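Local coordinates for protein catalase (PDB 4QON) that breaks down hydrogen peroxide to water and dioxygen at a buried heme, with catechol bound here in and near the heme pocket, at residues P52-H57 / F92-T97; T97-K102 / L150-V155; P105-D110 / F240-R245; P144-S149 / W165-L170. All blocks are in the same frame, centred on the assembly; numbering follows the deposited sequence. Where two conformers were deposited one is given.

Contact 1 (P52-H57 / F92-T97); sequences PERVVH and FVRFST. With HEM (protoporphyrin IX containing Fe), chain E; CAQ (catechol), chain G.
This is a buried polar contact of R54 and H57 with R94 and S96, on the distal side of the heme, joining the loop before strand 60-69 to the end of strand 88-96. R94 grips H57 O end-on, with R94 NH1 3.1 Å and R94 NH2 3.0 Å from that single oxygen. The R94 side chain, with CG anti to the backbone N (chi1 -168°) and extended to NE, carries the guanidinium across to the loop. There it lies flat against that of R54, group centres 3.4 Å apart and planes 4° from parallel. One heme propionate serves both: R54 NE donates to HEM O2D at 2.7 Å and R94 NH1 to HEM O1D at 2.8 Å, probably offsetting their charges. On the ring, H57 ND1 donates to S96 OG over 2.8 Å, nearly straight at 163° and close to the ring plane. That bond fixes the ring's rotation and leaves H57 NE2 facing the catechol of chain G, whose O4 it meets at 2.8 Å. One imidazole face rests on the heme near HEM C2D. A histidine stacked over the porphyrin and tied by ND1 to a serine is characteristic of the distal pocket of heme catalases.

Contact 2 (T97-K102 / L150-V155); sequences TVIHPK and LKPDPV. With CAQ (catechol), chain G; CAQ (catechol), chain H.
K151, the first residue beyond helix 143-150, turns its side chain back to the loop it faces: K151 NZ donates to I99 O at 2.9 Å, tilted from the carbonyl plane. The chain reaches there by a bend at its second torsion, chi2 -94°, away from the usual staggered values, and is then extended to the amine. The same nitrogen also donates to V55 O, so one lysine joins three loops. The rest is mostly apolar packing. I99 and L150 meet at about a right angle, the I99 CD1 methyl lying 3.5 Å from L150 CB, while I99 CG2 lies over the backbone of L150 and K151 and reaches P152 CD at 4.2 Å. P152 CG comes up to H100 ND1 at 4.0 Å, and the H100 ring meets F240 of the second subunit edge to face. V98 CG1 lies 3.6 Å from C1 of the chain G catechol, and L150 CD2 is 3.2 Å from C5 of the chain H catechol, a tight approach. Apolar side chains lining successive positions on the distal side of the heme, the valine nearer to it, are consistent with the main access channel of heme catalases.

Contact 3 (P105-D110 / F240-R245); sequences PETLRD and FQHATR. With CAQ (catechol), chain H.
E106 reaches across to the start of helix 242-252, where its carboxylate accepts N-H groups of the first turn, a distant side chain serving as acceptor at a helix N-terminus. E106 CB packs 4.0 Å from both A243 CB and H242 ND1. CG stands anti to the carbonyl carbon (chi1 -66°), and the chain then runs extended, aiming the carboxylate at the helix end; E106 CD sits 3.4 Å from T244 N. At the tip, E106 OE1 takes T244 N at 2.8 Å, almost straight at 173°, on the syn side but tilted out of the carboxylate plane, and A243 N at 2.9 Å in a weak, bent bond. E106 OE2 accepts from T244 OG1 at 2.7 Å, also syn and out of plane, and has Y191 OH as a further partner. The carboxylate faces the positive end of the helix dipole, which would probably stabilise its charge. Replacing this residue by an alanine would probably leave the A243 and T244 amides and the T244 hydroxyl without this acceptor. E106 N adds a weak bond to F240 O. H242 NE2 donates to A189 O, and at the neighbouring ring carbon H242 CE1 points its edge at E106 O, 3.3 Å away.

Contact 4 (P144-S149 / W165-L170); sequences PDMVHS and WDFMTL. With CAQ (catechol), chain G.
The contact between helices 143-150 and 161-169 is carried by F167, whose ring lies against the backbone and side chains of D145 and M146. The two short axes approach to 9.3 Å and run at 145°, closer to antiparallel than to perpendicular. The aromatic interaction is a CH-pi contact: M146 CA stands over the F167 face, 3.9 Å from the ring centroid and 15° off its normal. F167 CG is anti to the backbone N (chi1 179°), which sends the ring straight out to the facing helix. Among dispersion contacts, F167 CE2 meets M146 CB at 3.7 Å while F167 CE1, beyond CZ, meets D145 CB at 3.7 Å on the same side of the ring plane. Beside them M168 is bent so that its CE methyl touches M146 CG at 3.7 Å, and the M168 sulfur lies at the ring's edge. Cutting F167 back to an alanine is likely to open a gap over M146 CA and CB and to take away most of the packing between the helices.

The polar groups of S149 and D145 find partners elsewhere than across the contact. S149 OG donates to M146 O at 2.8 Å and packs on F167 CB, while the D145 carboxylate makes a salt bridge to K42 of the second subunit. The ligand contact belongs to M146: beyond a bend at its third torsion, M146 CE comes within 3.2 Å of C1 of the chain G catechol. This is roughly antiparallel helix packing beside the distal heme pocket, with M146 of helix 143-150 forming part of the pocket wall.

How the contacts relate
The four contacts lie along the approach to the heme. Contacts 1, 2 and 4 all touch the chain G catechol, and contacts 2 and 3 share the chain H catechol, whose O4 donates to D110 OD1 at 2.9 Å. Contacts 1 and 2, centres 13 Å apart, share T97 and are joined by H57 N to V98 O at 2.7 Å. D110 OD2 lies 3.0 Å from both V98 N and I99 N, linking contact 3 to contact 2. V56 CG1 packs on V147 CG1 at 3.7 Å between contacts 1 and 4. Contacts 3 and 4, with centres 24 Å apart, do not touch. The two catechols mark successive positions consistent with the main channel of heme catalases.

Contact 1 (P52-H57 / F92-T97)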
# COMPACT_ATOMS: atom_id res chain seq x y z
N PRO A 52 -3.09 3.71 -8.42
CA PRO A 52 -2.20 3.79 -9.57
C PRO A 52 -2.93 3.44 -10.88
O PRO A 52 -3.83 2.66 -10.88
CB PRO A 52 -1.10 2.76 -9.27
CG PRO A 52 -1.16 2.55 -7.81
CD PRO A 52 -2.63 2.68 -7.46
N GLU A 53 -2.62 4.16 -11.96
CA GLU A 53 -3.26 3.86 -13.24
C GLU A 53 -2.57 2.60 -13.76
O GLU A 53 -1.46 2.24 -13.32
CB GLU A 53 -3.18 5.04 -14.24
CG GLU A 53 -1.80 5.27 -14.85
CD GLU A 53 -1.71 6.47 -15.74
OE1 GLU A 53 -2.62 7.36 -15.76
OE2 GLU A 53 -0.66 6.53 -16.46
N ARG A 54 -3.16 2.01 -14.78
CA ARG A 54 -2.48 0.89 -15.48
C ARG A 54 -1.11 1.31 -16.03
O ARG A 54 -0.94 2.39 -16.62
CB ARG A 54 -3.36 0.32 -16.58
CG ARG A 54 -4.69 -0.29 -16.16
CD ARG A 54 -5.67 -0.34 -17.37
NE ARG A 54 -6.91 -1.03 -17.02
CZ ARG A 54 -7.88 -0.55 -16.25
NH1 ARG A 54 -7.75 0.65 -15.69
NH2 ARG A 54 -8.97 -1.27 -16.02
N VAL A 55 -0.12 0.42 -15.91
CA VAL A 55 1.22 0.72 -16.43
C VAL A 55 1.25 0.99 -17.95
O VAL A 55 2.05 1.80 -18.44
CB VAL A 55 2.24 -0.33 -15.99
CG1 VAL A 55 2.03 -1.67 -16.68
CG2 VAL A 55 3.69 0.15 -16.18
N VAL A 56 0.44 0.25 -18.70
CA VAL A 56 0.13 0.65 -20.05
C VAL A 56 -1.37 0.57 -20.24
O VAL A 56 -2.08 -0.06 -19.44
CB VAL A 56 0.86 -0.26 -21.08
CG1 VAL A 56 2.33 0.08 -21.09
CG2 VAL A 56 0.71 -1.74 -20.72
N HIS A 57 -1.86 1.12 -21.34
CA HIS A 57 -3.34 1.10 -21.61
C HIS A 57 -4.15 1.82 -20.52
O HIS A 57 -5.28 1.41 -20.18
CB HIS A 57 -3.92 -0.29 -21.77
CG HIS A 57 -3.42 -1.05 -22.98
ND1 HIS A 57 -4.20 -1.25 -24.10
CD2 HIS A 57 -2.25 -1.66 -23.22
CE1 HIS A 57 -3.52 -1.95 -24.99
NE2 HIS A 57 -2.35 -2.26 -24.47
N PHE A 92 -17.97 -8.33 -20.14
CA PHE A 92 -17.47 -6.98 -19.96
C PHE A 92 -16.24 -6.73 -20.81
O PHE A 92 -15.36 -7.58 -20.90
CB PHE A 92 -17.12 -6.70 -18.48
CG PHE A 92 -16.61 -5.31 -18.25
CD1 PHE A 92 -17.47 -4.21 -18.23
CD2 PHE A 92 -15.28 -5.08 -18.08
CE1 PHE A 92 -17.01 -2.93 -18.09
CE2 PHE A 92 -14.80 -3.79 -17.92
CZ PHE A 92 -15.64 -2.72 -17.88
N VAL A 93 -16.20 -5.54 -21.44
CA VAL A 93 -15.22 -5.16 -22.40
C VAL A 93 -14.63 -3.81 -22.02
O VAL A 93 -15.35 -2.90 -21.61
CB VAL A 93 -15.87 -5.05 -23.83
CG1 VAL A 93 -14.86 -4.61 -24.86
CG2 VAL A 93 -16.44 -6.39 -24.23
N ARG A 94 -13.32 -3.68 -22.18
CA ARG A 94 -12.61 -2.43 -22.06
C ARG A 94 -11.77 -2.21 -23.30
O ARG A 94 -11.01 -3.09 -23.71
CB ARG A 94 -11.66 -2.42 -20.81
CG ARG A 94 -11.15 -1.04 -20.49
CD ARG A 94 -10.48 -0.90 -19.14
NE ARG A 94 -9.79 0.38 -18.92
CZ ARG A 94 -8.56 0.67 -19.34
NH1 ARG A 94 -7.88 -0.18 -20.05
NH2 ARG A 94 -8.03 1.87 -19.05
N PHE A 95 -11.90 -1.00 -23.87
CA PHE A 95 -11.16 -0.56 -24.97
C PHE A 95 -10.23 0.52 -24.52
O PHE A 95 -10.54 1.24 -23.53
CB PHE A 95 -12.08 0.05 -26.08
CG PHE A 95 -13.12 -0.92 -26.66
CD1 PHE A 95 -12.78 -1.93 -27.55
CD2 PHE A 95 -14.49 -0.72 -26.38
CE1 PHE A 95 -13.75 -2.78 -28.07
CE2 PHE A 95 -15.45 -1.59 -26.88
CZ PHE A 95 -15.08 -2.60 -27.72
N SER A 96 -9.07 0.67 -25.18
CA SER A 96 -8.06 1.61 -24.68
C SER A 96 -7.06 2.07 -25.74
O SER A 96 -6.90 1.40 -26.79
CB SER A 96 -7.35 0.91 -23.54
OG SER A 96 -6.80 -0.35 -23.91
N THR A 97 -6.32 3.16 -25.44
CA THR A 97 -5.05 3.43 -26.08
C THR A 97 -3.94 2.68 -25.36
O THR A 97 -4.24 1.82 -24.51
CB THR A 97 -4.81 4.95 -26.22
OG1 THR A 97 -4.68 5.56 -24.97
CG2 THR A 97 -6.02 5.64 -26.96
CHA HEM E . -2.70 -4.16 -20.15
CHB HEM E . 1.59 -6.30 -19.80
CHC HEM E . 1.37 -7.54 -24.52
CHD HEM E . -3.21 -5.94 -24.65
C1A HEM E . -1.51 -4.63 -19.66
C2A HEM E . -1.04 -4.40 -18.31
C3A HEM E . 0.17 -5.01 -18.23
C4A HEM E . 0.44 -5.61 -19.50
CMA HEM E . 1.05 -5.10 -16.99
CAA HEM E . -1.78 -3.66 -17.21
CBA HEM E . -2.90 -4.58 -16.67
CGA HEM E . -3.63 -4.04 -15.44
O1A HEM E . -4.79 -4.50 -15.11
O2A HEM E . -3.08 -3.17 -14.74
C1B HEM E . 1.85 -6.79 -21.08
C2B HEM E . 3.09 -7.47 -21.39
C3B HEM E . 3.05 -7.80 -22.68
C4B HEM E . 1.74 -7.36 -23.20
CMB HEM E . 4.26 -7.77 -20.49
CAB HEM E . 4.09 -8.52 -23.45
CBB HEM E . 5.16 -8.98 -22.80
C1C HEM E . 0.10 -7.26 -24.96
C2C HEM E . -0.50 -7.77 -26.12
C3C HEM E . -1.79 -7.29 -26.14
C4C HEM E . -2.03 -6.53 -25.00
CMC HEM E . 0.11 -8.66 -27.17
CAC HEM E . -2.81 -7.69 -27.09
CBC HEM E . -2.63 -8.90 -27.59
C1D HEM E . -3.39 -5.29 -23.44
C2D HEM E . -4.66 -4.64 -23.12
C3D HEM E . -4.51 -4.13 -21.88
C4D HEM E . -3.16 -4.50 -21.42
CMD HEM E . -5.84 -4.55 -24.06
CAD HEM E . -5.54 -3.35 -21.11
CBD HEM E . -6.53 -4.31 -20.41
CGD HEM E . -7.56 -3.45 -19.71
O1D HEM E . -8.47 -2.92 -20.39
O2D HEM E . -7.48 -3.24 -18.48
NA HEM E . -0.60 -5.37 -20.38
NB HEM E . 1.08 -6.77 -22.19
NC HEM E . -0.87 -6.58 -24.28
ND HEM E . -2.56 -5.22 -22.38
FE HEM E . -0.84 -5.93 -22.32
C1 CAQ G . 2.95 -1.51 -26.08
C2 CAQ G . 2.44 -2.16 -24.98
C3 CAQ G . 1.21 -2.78 -25.06
O3 CAQ G . 0.66 -3.46 -24.02
C4 CAQ G . 0.47 -2.74 -26.35
O4 CAQ G . -0.68 -3.39 -26.38
C5 CAQ G . 1.01 -2.11 -27.46
C6 CAQ G . 2.25 -1.48 -27.30

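Contact 2 (T97-K102 / L150-V155)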
# COMPACT_ATOMS: atom_id res chain seq x y z
N THR A 97 -6.32 3.16 -25.44
CA THR A 97 -5.05 3.43 -26.08
C THR A 97 -3.94 2.68 -25.36
O THR A 97 -4.24 1.82 -24.51
CB THR A 97 -4.81 4.95 -26.22
OG1 THR A 97 -4.68 5.56 -24.97
CG2 THR A 97 -6.02 5.64 -26.96
N VAL A 98 -2.69 3.02 -25.61
CA VAL A 98 -1.60 2.28 -24.95
C VAL A 98 -0.63 3.08 -24.09
O VAL A 98 -0.40 2.74 -22.93
CB VAL A 98 -0.80 1.50 -25.98
CG1 VAL A 98 0.31 0.75 -25.28
CG2 VAL A 98 -1.71 0.53 -26.71
N ILE A 99 0.05 4.07 -24.68
CA ILE A 99 1.25 4.60 -24.13
C ILE A 99 1.05 5.78 -23.16
O ILE A 99 1.64 5.80 -22.09
CB ILE A 99 2.21 5.01 -25.21
CG1 ILE A 99 2.76 3.75 -25.91
CG2 ILE A 99 3.33 5.86 -24.65
CD1 ILE A 99 3.63 2.82 -25.04
N HIS A 100 0.18 6.73 -23.50
CA HIS A 100 0.03 7.91 -22.62
C HIS A 100 -0.88 7.68 -21.44
O HIS A 100 -1.62 6.66 -21.39
CB HIS A 100 -0.33 9.11 -23.43
CG HIS A 100 0.77 9.51 -24.35
ND1 HIS A 100 1.77 10.41 -24.00
CD2 HIS A 100 1.09 9.06 -25.59
CE1 HIS A 100 2.60 10.56 -25.01
NE2 HIS A 100 2.22 9.73 -25.98
N PRO A 101 -0.84 8.61 -20.43
CA PRO A 101 -1.58 8.33 -19.20
C PRO A 101 -3.08 8.48 -19.31
O PRO A 101 -3.61 8.80 -20.39
CB PRO A 101 -0.95 9.33 -18.17
CG PRO A 101 0.41 9.68 -18.73
CD PRO A 101 0.14 9.70 -20.24
N LYS A 102 -3.76 8.28 -18.17
CA LYS A 102 -5.16 8.65 -18.00
C LYS A 102 -5.25 10.11 -18.39
O LYS A 102 -4.37 10.91 -18.12
CB LYS A 102 -5.60 8.49 -16.55
CG LYS A 102 -6.01 7.09 -16.13
CD LYS A 102 -6.43 7.15 -14.65
CE LYS A 102 -7.80 7.78 -14.45
NZ LYS A 102 -8.89 6.87 -14.89
N LEU A 150 8.98 3.80 -25.83
CA LEU A 150 7.78 4.46 -26.37
C LEU A 150 7.20 5.50 -25.45
O LEU A 150 6.63 6.47 -25.91
CB LEU A 150 6.70 3.42 -26.68
CG LEU A 150 6.92 2.43 -27.86
CD1 LEU A 150 5.97 1.26 -27.73
CD2 LEU A 150 6.68 3.14 -29.14
N LYS A 151 7.31 5.27 -24.16
CA LYS A 151 6.76 6.18 -23.15
C LYS A 151 7.48 7.54 -23.21
O LYS A 151 8.61 7.65 -23.67
CB LYS A 151 6.86 5.58 -21.75
CG LYS A 151 5.86 4.45 -21.42
CD LYS A 151 4.60 4.97 -20.75
CE LYS A 151 3.60 3.86 -20.43
NZ LYS A 151 2.49 4.47 -19.65
N PRO A 152 6.84 8.57 -22.65
CA PRO A 152 7.55 9.81 -22.49
C PRO A 152 8.95 9.67 -21.90
O PRO A 152 9.15 8.90 -20.99
CB PRO A 152 6.62 10.65 -21.64
CG PRO A 152 5.24 10.18 -22.02
CD PRO A 152 5.41 8.70 -22.31
N ASP A 153 9.89 10.44 -22.43
CA ASP A 153 11.25 10.50 -21.99
C ASP A 153 11.29 10.73 -20.50
O ASP A 153 10.53 11.54 -20.01
CB ASP A 153 11.94 11.63 -22.78
CG ASP A 153 13.38 11.86 -22.39
OD1 ASP A 153 13.65 12.24 -21.25
OD2 ASP A 153 14.26 11.77 -23.29
N PRO A 154 12.14 9.98 -19.75
CA PRO A 154 12.13 10.05 -18.30
C PRO A 154 12.61 11.36 -17.72
O PRO A 154 12.36 11.59 -16.56
CB PRO A 154 13.11 8.96 -17.88
CG PRO A 154 13.99 8.74 -19.05
CD PRO A 154 13.10 8.96 -20.23
N VAL A 155 13.27 12.18 -18.52
CA VAL A 155 13.62 13.57 -18.15
C VAL A 155 12.57 14.60 -18.54
O VAL A 155 12.20 15.49 -17.75
CB VAL A 155 15.00 13.95 -18.73
CG1 VAL A 155 15.49 15.28 -18.17
CG2 VAL A 155 16.01 12.84 -18.44
C1 CAQ G . 2.95 -1.51 -26.08
C2 CAQ G . 2.44 -2.16 -24.98
C3 CAQ G . 1.21 -2.78 -25.06
O3 CAQ G . 0.66 -3.46 -24.02
C4 CAQ G . 0.47 -2.74 -26.35
O4 CAQ G . -0.68 -3.39 -26.38
C5 CAQ G . 1.01 -2.11 -27.46
C6 CAQ G . 2.25 -1.48 -27.30
C1 CAQ H . 5.08 4.57 -32.60
C2 CAQ H . 4.05 5.22 -31.96
C3 CAQ H . 3.26 4.51 -31.06
O3 CAQ H . 2.25 5.07 -30.38
C4 CAQ H . 3.51 3.09 -30.80
O4 CAQ H . 2.68 2.46 -29.90
C5 CAQ H . 4.56 2.46 -31.47
C6 CAQ H . 5.34 3.21 -32.37

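Contact 3 (P105-D110 / F240-R245)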
# COMPACT_ATOMS: atom_id res chain seq x y z
N PRO A 105 -5.21 12.26 -24.89
CA PRO A 105 -6.18 12.23 -26.01
C PRO A 105 -6.38 10.85 -26.69
O PRO A 105 -5.44 10.07 -26.76
CB PRO A 105 -5.58 13.26 -26.99
CG PRO A 105 -4.73 14.13 -26.15
CD PRO A 105 -4.09 13.19 -25.18
N GLU A 106 -7.59 10.58 -27.21
CA GLU A 106 -7.85 9.35 -27.94
C GLU A 106 -7.64 9.50 -29.47
O GLU A 106 -8.01 8.63 -30.27
CB GLU A 106 -9.25 8.81 -27.59
CG GLU A 106 -9.38 8.37 -26.16
CD GLU A 106 -10.81 8.11 -25.72
OE1 GLU A 106 -11.69 8.93 -26.03
OE2 GLU A 106 -11.05 7.12 -24.97
N THR A 107 -6.98 10.59 -29.84
CA THR A 107 -6.61 10.90 -31.22
C THR A 107 -5.14 10.65 -31.55
O THR A 107 -4.68 10.95 -32.65
CB THR A 107 -6.92 12.40 -31.48
OG1 THR A 107 -6.54 13.16 -30.34
CG2 THR A 107 -8.38 12.61 -31.73
N LEU A 108 -4.38 10.07 -30.60
CA LEU A 108 -2.98 9.79 -30.82
C LEU A 108 -2.78 8.47 -31.57
O LEU A 108 -3.62 7.57 -31.47
CB LEU A 108 -2.23 9.68 -29.49
CG LEU A 108 -2.40 10.83 -28.49
CD1 LEU A 108 -1.48 10.66 -27.30
CD2 LEU A 108 -2.11 12.15 -29.20
N ARG A 109 -1.64 8.29 -32.23
CA ARG A 109 -1.29 7.00 -32.88
C ARG A 109 -0.88 5.97 -31.83
O ARG A 109 -0.19 6.29 -30.86
CB ARG A 109 -0.14 7.18 -33.91
CG ARG A 109 0.29 5.91 -34.64
CD ARG A 109 1.29 6.15 -35.78
NE ARG A 109 0.86 7.26 -36.63
CZ ARG A 109 -0.07 7.18 -37.58
NH1 ARG A 109 -0.64 6.02 -37.88
NH2 ARG A 109 -0.44 8.27 -38.24
N ASP A 110 -1.39 4.74 -31.97
CA ASP A 110 -1.24 3.70 -30.92
C ASP A 110 -2.06 2.48 -31.40
O ASP A 110 -3.15 2.64 -31.93
CB ASP A 110 -1.79 4.21 -29.55
CG ASP A 110 -0.69 4.37 -28.44
OD1 ASP A 110 0.52 4.03 -28.66
OD2 ASP A 110 -1.06 4.83 -27.31
N PHE A 240 -10.59 15.71 -26.52
CA PHE A 240 -9.52 14.77 -26.20
C PHE A 240 -10.06 13.45 -25.62
O PHE A 240 -9.29 12.60 -25.22
CB PHE A 240 -8.49 15.42 -25.24
CG PHE A 240 -9.04 15.80 -23.90
CD1 PHE A 240 -9.76 16.95 -23.71
CD2 PHE A 240 -8.79 14.98 -22.77
CE1 PHE A 240 -10.29 17.28 -22.46
CE2 PHE A 240 -9.30 15.33 -21.53
CZ PHE A 240 -10.07 16.47 -21.37
N GLN A 241 -11.38 13.28 -25.57
CA GLN A 241 -11.96 12.00 -25.19
C GLN A 241 -13.08 11.56 -26.13
O GLN A 241 -14.10 10.98 -25.68
CB GLN A 241 -12.46 12.04 -23.72
CG GLN A 241 -13.58 13.02 -23.46
CD GLN A 241 -13.17 14.25 -22.65
OE1 GLN A 241 -12.81 14.18 -21.49
NE2 GLN A 241 -13.26 15.41 -23.28
N HIS A 242 -12.86 11.74 -27.43
CA HIS A 242 -13.92 11.55 -28.41
C HIS A 242 -14.39 10.08 -28.52
O HIS A 242 -15.57 9.80 -28.81
CB HIS A 242 -13.49 12.08 -29.76
CG HIS A 242 -12.69 11.10 -30.56
ND1 HIS A 242 -11.36 10.87 -30.33
CD2 HIS A 242 -13.03 10.29 -31.58
CE1 HIS A 242 -10.91 9.98 -31.20
NE2 HIS A 242 -11.91 9.60 -31.96
N ALA A 243 -13.48 9.13 -28.32
CA ALA A 243 -13.85 7.74 -28.51
C ALA A 243 -14.62 7.23 -27.29
O ALA A 243 -15.53 6.41 -27.45
CB ALA A 243 -12.61 6.87 -28.75
N THR A 244 -14.20 7.62 -26.07
CA THR A 244 -14.95 7.33 -24.86
C THR A 244 -16.40 7.88 -25.00
O THR A 244 -17.41 7.23 -24.67
CB THR A 244 -14.24 7.94 -23.60
OG1 THR A 244 -13.08 7.15 -23.26
CG2 THR A 244 -15.15 7.96 -22.40
N ARG A 245 -16.49 9.11 -25.48
CA ARG A 245 -17.77 9.78 -25.64
C ARG A 245 -18.66 9.01 -26.63
O ARG A 245 -19.82 8.71 -26.34
CB ARG A 245 -17.54 11.23 -26.06
CG ARG A 245 -18.81 12.06 -26.09
CD ARG A 245 -18.60 13.35 -26.85
NE ARG A 245 -17.52 14.19 -26.30
CZ ARG A 245 -17.65 15.06 -25.30
NH1 ARG A 245 -18.79 15.21 -24.65
NH2 ARG A 245 -16.63 15.81 -24.96
C1 CAQ H . 5.08 4.57 -32.60
C2 CAQ H . 4.05 5.22 -31.96
C3 CAQ H . 3.26 4.51 -31.06
O3 CAQ H . 2.25 5.07 -30.38
C4 CAQ H . 3.51 3.09 -30.80
O4 CAQ H . 2.68 2.46 -29.90
C5 CAQ H . 4.56 2.46 -31.47
C6 CAQ H . 5.34 3.21 -32.37

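Contact 4 (P144-S149 / W165-L170)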
# COMPACT_ATOMS: atom_id res chain seq x y z
N PRO A 144 9.48 -4.43 -21.01
CA PRO A 144 9.74 -3.15 -20.31
C PRO A 144 10.66 -2.22 -21.12
O PRO A 144 10.51 -0.99 -21.07
CB PRO A 144 10.44 -3.61 -19.01
CG PRO A 144 9.87 -4.98 -18.78
CD PRO A 144 9.83 -5.59 -20.14
N ASP A 145 11.58 -2.81 -21.87
CA ASP A 145 12.47 -2.03 -22.76
C ASP A 145 11.69 -1.32 -23.84
O ASP A 145 11.83 -0.10 -24.03
CB ASP A 145 13.47 -2.94 -23.40
CG ASP A 145 14.48 -3.52 -22.38
OD1 ASP A 145 15.19 -2.77 -21.67
OD2 ASP A 145 14.59 -4.76 -22.34
N MET A 146 10.83 -2.06 -24.53
CA MET A 146 9.98 -1.50 -25.60
C MET A 146 9.10 -0.37 -25.06
O MET A 146 9.09 0.71 -25.60
CB MET A 146 9.10 -2.59 -26.24
CG MET A 146 8.26 -2.07 -27.42
SD MET A 146 6.96 -3.25 -27.84
CE MET A 146 5.82 -2.91 -26.53
N VAL A 147 8.35 -0.64 -23.99
CA VAL A 147 7.52 0.34 -23.32
C VAL A 147 8.31 1.60 -22.88
O VAL A 147 7.85 2.73 -23.14
CB VAL A 147 6.68 -0.29 -22.17
CG1 VAL A 147 5.94 0.78 -21.37
CG2 VAL A 147 5.68 -1.31 -22.71
N HIS A 148 9.48 1.43 -22.23
CA HIS A 148 10.25 2.53 -21.78
C HIS A 148 10.69 3.43 -22.96
O HIS A 148 10.72 4.65 -22.84
CB HIS A 148 11.48 2.07 -20.99
CG HIS A 148 11.19 1.58 -19.60
ND1 HIS A 148 12.20 1.19 -18.74
CD2 HIS A 148 10.02 1.43 -18.91
CE1 HIS A 148 11.67 0.82 -17.59
NE2 HIS A 148 10.36 0.97 -17.65
N SER A 149 10.93 2.84 -24.12
CA SER A 149 11.34 3.59 -25.34
C SER A 149 10.19 4.35 -25.92
O SER A 149 10.38 5.45 -26.38
CB SER A 149 11.98 2.67 -26.39
OG SER A 149 11.02 2.00 -27.16
N TRP A 165 12.43 4.80 -31.97
CA TRP A 165 13.01 4.29 -33.21
C TRP A 165 14.40 3.70 -32.98
O TRP A 165 14.77 2.80 -33.68
CB TRP A 165 13.01 5.35 -34.30
CG TRP A 165 11.67 5.54 -34.96
CD1 TRP A 165 10.82 6.60 -34.80
CD2 TRP A 165 11.05 4.68 -35.90
NE1 TRP A 165 9.71 6.45 -35.58
CE2 TRP A 165 9.83 5.27 -36.26
CE3 TRP A 165 11.42 3.45 -36.49
CZ2 TRP A 165 8.94 4.66 -37.13
CZ3 TRP A 165 10.53 2.84 -37.35
CH2 TRP A 165 9.33 3.47 -37.72
N ASP A 166 15.15 4.16 -31.98
CA ASP A 166 16.43 3.49 -31.60
C ASP A 166 16.15 2.04 -31.21
O ASP A 166 16.72 1.10 -31.77
CB ASP A 166 17.08 4.26 -30.46
CG ASP A 166 18.48 3.69 -30.07
OD1 ASP A 166 19.16 3.10 -30.93
OD2 ASP A 166 18.88 3.90 -28.88
N PHE A 167 15.20 1.85 -30.31
CA PHE A 167 14.79 0.51 -29.95
C PHE A 167 14.24 -0.32 -31.13
O PHE A 167 14.63 -1.46 -31.31
CB PHE A 167 13.77 0.55 -28.83
CG PHE A 167 13.29 -0.82 -28.43
CD1 PHE A 167 14.00 -1.54 -27.44
CD2 PHE A 167 12.21 -1.39 -29.04
CE1 PHE A 167 13.56 -2.81 -27.07
CE2 PHE A 167 11.80 -2.68 -28.75
CZ PHE A 167 12.48 -3.39 -27.75
N MET A 168 13.27 0.22 -31.86
CA MET A 168 12.63 -0.59 -32.87
C MET A 168 13.60 -1.01 -33.93
O MET A 168 13.50 -2.12 -34.46
CB MET A 168 11.42 0.10 -33.48
CG MET A 168 10.31 0.37 -32.47
SD MET A 168 9.45 -1.10 -31.88
CE MET A 168 8.47 -0.29 -30.64
N THR A 169 14.48 -0.08 -34.33
CA THR A 169 15.41 -0.39 -35.40
C THR A 169 16.39 -1.49 -35.02
O THR A 169 16.81 -2.25 -35.89
CB THR A 169 16.17 0.87 -35.88
OG1 THR A 169 16.88 1.46 -34.81
CG2 THR A 169 15.20 1.88 -36.53
N LEU A 170 16.76 -1.52 -33.75
CA LEU A 170 17.66 -2.55 -33.23
C LEU A 170 16.90 -3.84 -32.86
O LEU A 170 17.50 -4.78 -32.35
CB LEU A 170 18.44 -2.00 -32.02
CG LEU A 170 19.36 -0.79 -32.27
CD1 LEU A 170 19.98 -0.30 -30.98
CD2 LEU A 170 20.46 -1.21 -33.23
C1 CAQ G . 2.95 -1.51 -26.08
C2 CAQ G . 2.44 -2.16 -24.98
C3 CAQ G . 1.21 -2.78 -25.06
O3 CAQ G . 0.66 -3.46 -24.02
C4 CAQ G . 0.47 -2.74 -26.35
O4 CAQ G . -0.68 -3.39 -26.38
C5 CAQ G . 1.01 -2.11 -27.46
C6 CAQ G . 2.25 -1.48 -27.30